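DNA-binding protein Sso10a-2 (PDB 4HW0) probably binds DNA through a winged-helix domain and pairs by an antiparallel coiled coil, consistent with a role in compacting and organising archaeal chromatin. Local coordinates at residues C25-V30 with K43-L48. Residues are numbered along the deposited sequence; the frame is centred on the assembly and turned at random.
Sequences CGITRV and KYLDQL
Leu45 holds CG opposite its own carbonyl carbon (chi1 -71°), with chi2 near 165°, a conformation that sends CD1 to Ile27 and CD2 to Val30. Ile27 answers with its ethyl branch: CG1 lies trans to the backbone N (chi1 -170°), and although its CB leaves the backbone beside the neighbouring helix rather than facing it, the turn at CG1 brings CD1 to the leucine. There Ile27 CD1 rests 3.8 Å from Leu45 CD1, the two side chains meeting at a slant. The other prong of the leucine fork is taken by Val30, whose CB faces Leu45 directly; Val30 CG2 and Leu45 CD2 meet end on at 4.0 Å. Each prong thus has its own partner, the two lying about one helical turn apart along helix 27-34. The backbones stand well back, with 8.8 Å between Val30 CA and Leu45 CA, and the side chains alone bridge the gap.

Gly26 is the N-cap of helix 27-34, its O accepting the first-turn bond from Val30 N at 3.0 Å. Just before it, Cys25 joins the sheet by backbone bonding to Tyr65 and is tied by a disulfide to Cys21. Tyr65 and Leu54 also pack on Leu45, while Ala41 lies against both Ile27 and Val30, so the fork sits where the helices and the wing strands of the winged-helix fold converge.

Helices 27-34 and 38-50 form the helix-turn-helix of this domain, and by family precedent the second would probably face DNA. Methyl-to-methyl packing implies that this small contact probably contributes through dispersion and burial of apolar surface, and does not fix direction as a hydrogen bond would.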
ATOM      1  N   CYS A  25     -27.430  10.499 -10.034  1.00 31.96           N
ATOM      2  CA  CYS A  25     -27.744  10.177  -8.630  1.00 32.89           C
ATOM      3  C   CYS A  25     -28.311  11.438  -7.999  1.00 31.40           C
ATOM      4  O   CYS A  25     -27.785  12.552  -8.181  1.00 32.78           O
ATOM      5  CB  CYS A  25     -26.506   9.674  -7.844  1.00 31.03           C
ATOM      6  SG  CYS A  25     -25.119  10.840  -7.932  0.88 34.84           S
ATOM      7  N   GLY A  26     -29.355  11.279  -7.230  1.00 31.63           N
ATOM      8  CA  GLY A  26     -29.758  12.279  -6.245  1.00 31.64           C
ATOM      9  C   GLY A  26     -29.177  11.940  -4.872  1.00 32.14           C
ATOM     10  O   GLY A  26     -28.411  10.989  -4.717  1.00 30.73           O
ATOM     11  N   ILE A  27     -29.541  12.733  -3.891  1.00 33.00           N
ATOM     12  CA  ILE A  27     -28.937  12.629  -2.576  1.00 34.21           C
ATOM     13  C   ILE A  27     -29.299  11.327  -1.872  1.00 34.21           C
ATOM     14  O   ILE A  27     -28.492  10.790  -1.133  1.00 32.65           O
ATOM     15  CB  ILE A  27     -29.302  13.866  -1.749  1.00 38.72           C
ATOM     16  CG1 ILE A  27     -28.501  13.933  -0.437  1.00 39.96           C
ATOM     17  CG2 ILE A  27     -30.781  13.910  -1.454  1.00 40.48           C
ATOM     18  CD1 ILE A  27     -27.031  14.246  -0.605  1.00 38.24           C
ATOM     19  N   THR A  28     -30.504  10.816  -2.100  1.00 35.48           N
ATOM     20  CA  THR A  28     -30.910   9.556  -1.545  1.00 38.49           C
ATOM     21  C   THR A  28     -29.986   8.440  -2.008  1.00 37.27           C
ATOM     22  O   THR A  28     -29.464   7.646  -1.215  1.00 36.18           O
ATOM     23  CB  THR A  28     -32.380   9.203  -1.902  1.00 41.69           C
ATOM     24  OG1 THR A  28     -33.206  10.254  -1.415  1.00 46.19           O
ATOM     25  CG2 THR A  28     -32.807   7.842  -1.280  1.00 44.88           C
ATOM     26  N   ARG A  29     -29.754   8.402  -3.301  1.00 34.79           N
ATOM     27  CA  ARG A  29     -28.904   7.404  -3.865  1.00 34.29           C
ATOM     28  C   ARG A  29     -27.498   7.551  -3.341  1.00 32.66           C
ATOM     29  O   ARG A  29     -26.825   6.556  -3.074  1.00 30.85           O
ATOM     30  CB  ARG A  29     -28.924   7.603  -5.360  1.00 37.10           C
ATOM     31  CG  ARG A  29     -29.050   6.382  -6.170  1.00 40.49           C
ATOM     32  CD  ARG A  29     -29.531   6.609  -7.565  1.00 42.52           C
ATOM     33  NE  ARG A  29     -28.446   6.137  -8.428  1.00 47.58           N
ATOM     34  CZ  ARG A  29     -28.587   5.628  -9.654  1.00 50.73           C
ATOM     35  NH1 ARG A  29     -29.799   5.566 -10.205  1.00 46.69           N
ATOM     36  NH2 ARG A  29     -27.483   5.236 -10.348  1.00 51.72           N
ATOM     37  N   VAL A  30     -27.029   8.813  -3.170  1.00 28.92           N
ATOM     38  CA  VAL A  30     -25.723   9.027  -2.635  1.00 27.65           C
ATOM     39  C   VAL A  30     -25.610   8.625  -1.165  1.00 27.40           C
ATOM     40  O   VAL A  30     -24.697   7.915  -0.806  1.00 28.95           O
ATOM     41  CB  VAL A  30     -25.263  10.493  -2.800  1.00 27.21           C
ATOM     42  CG1 VAL A  30     -23.980  10.692  -2.020  1.00 26.12           C
ATOM     43  CG2 VAL A  30     -25.120  10.780  -4.264  1.00 26.90           C
ATOM     44  N   LYS A  43     -20.375  17.535   1.705  1.00 29.98           N
ATOM     45  CA  LYS A  43     -18.965  17.906   1.520  1.00 32.44           C
ATOM     46  C   LYS A  43     -18.311  17.231   0.282  1.00 30.61           C
ATOM     47  O   LYS A  43     -17.625  17.865  -0.557  1.00 27.98           O
ATOM     48  CB  LYS A  43     -18.211  17.510   2.764  1.00 35.97           C
ATOM     49  CG  LYS A  43     -16.739  17.817   2.627  1.00 39.27           C
ATOM     50  CD  LYS A  43     -15.874  17.168   3.667  1.00 46.45           C
ATOM     51  CE  LYS A  43     -14.434  17.662   3.561  1.00 52.29           C
ATOM     52  NZ  LYS A  43     -13.707  17.286   4.800  1.00 56.18           N
ATOM     53  N   TYR A  44     -18.434  15.909   0.212  1.00 28.97           N
ATOM     54  CA  TYR A  44     -17.849  15.172  -0.906  1.00 29.99           C
ATOM     55  C   TYR A  44     -18.458  15.445  -2.235  1.00 26.67           C
ATOM     56  O   TYR A  44     -17.731  15.524  -3.233  1.00 26.44           O
ATOM     57  CB  TYR A  44     -17.948  13.663  -0.653  1.00 34.19           C
ATOM     58  CG  TYR A  44     -16.901  13.234   0.316  1.00 41.37           C
ATOM     59  CD1 TYR A  44     -17.067  13.378   1.687  1.00 44.49           C
ATOM     60  CD2 TYR A  44     -15.750  12.662  -0.148  1.00 52.20           C
ATOM     61  CE1 TYR A  44     -16.109  12.976   2.568  1.00 50.03           C
ATOM     62  CE2 TYR A  44     -14.785  12.229   0.720  1.00 55.37           C
ATOM     63  CZ  TYR A  44     -14.968  12.383   2.076  1.00 56.27           C
ATOM     64  OH  TYR A  44     -13.959  11.980   2.903  1.00 67.25           O
ATOM     65  N   LEU A  45     -19.775  15.580  -2.295  1.00 25.05           N
ATOM     66  CA  LEU A  45     -20.408  15.939  -3.553  1.00 24.73           C
ATOM     67  C   LEU A  45     -19.825  17.245  -4.064  1.00 25.48           C
ATOM     68  O   LEU A  45     -19.611  17.374  -5.245  1.00 24.48           O
ATOM     69  CB  LEU A  45     -21.883  16.044  -3.418  1.00 25.35           C
ATOM     70  CG  LEU A  45     -22.578  14.681  -3.237  1.00 24.74           C
ATOM     71  CD1 LEU A  45     -23.986  14.894  -2.749  1.00 26.91           C
ATOM     72  CD2 LEU A  45     -22.570  13.897  -4.525  1.00 23.40           C
ATOM     73  N   ASP A  46     -19.689  18.212  -3.174  1.00 25.86           N
ATOM     74  CA  ASP A  46     -19.176  19.496  -3.588  1.00 28.10           C
ATOM     75  C   ASP A  46     -17.741  19.435  -4.131  1.00 26.13           C
ATOM     76  O   ASP A  46     -17.440  20.008  -5.171  1.00 27.95           O
ATOM     77  CB  ASP A  46     -19.246  20.521  -2.490  1.00 31.02           C
ATOM     78  CG  ASP A  46     -18.845  21.929  -3.065  1.00 35.25           C
ATOM     79  OD1 ASP A  46     -19.519  22.434  -4.032  1.00 36.38           O
ATOM     80  OD2 ASP A  46     -17.805  22.440  -2.656  1.00 41.07           O
ATOM     81  N   GLN A  47     -16.911  18.659  -3.465  1.00 25.48           N
ATOM     82  CA  GLN A  47     -15.589  18.343  -3.933  1.00 25.38           C
ATOM     83  C   GLN A  47     -15.558  17.679  -5.315  1.00 24.61           C
ATOM     84  O   GLN A  47     -14.791  18.091  -6.193  1.00 23.88           O
ATOM     85  CB  GLN A  47     -14.822  17.540  -2.935  1.00 25.66           C
ATOM     86  CG  GLN A  47     -14.517  18.334  -1.648  1.00 27.17           C
ATOM     87  CD  GLN A  47     -13.512  17.612  -0.812  1.00 30.71           C
ATOM     88  OE1 GLN A  47     -13.386  16.368  -0.924  1.00 36.90           O
ATOM     89  NE2 GLN A  47     -12.884  18.317   0.128  1.00 33.06           N
ATOM     90  N   LEU A  48     -16.423  16.715  -5.525  1.00 23.00           N
ATOM     91  CA  LEU A  48     -16.502  16.002  -6.814  1.00 22.31           C
ATOM     92  C   LEU A  48     -16.970  16.898  -7.928  1.00 23.23           C
ATOM     93  O   LEU A  48     -16.504  16.778  -9.077  1.00 23.03           O
ATOM     94  CB  LEU A  48     -17.452  14.783  -6.648  1.00 22.32           C
ATOM     95  CG  LEU A  48     -16.816  13.671  -5.849  1.00 22.13           C
ATOM     96  CD1 LEU A  48     -17.778  12.553  -5.479  1.00 23.29           C
ATOM     97  CD2 LEU A  48     -15.601  13.055  -6.560  1.00 22.09           C
TER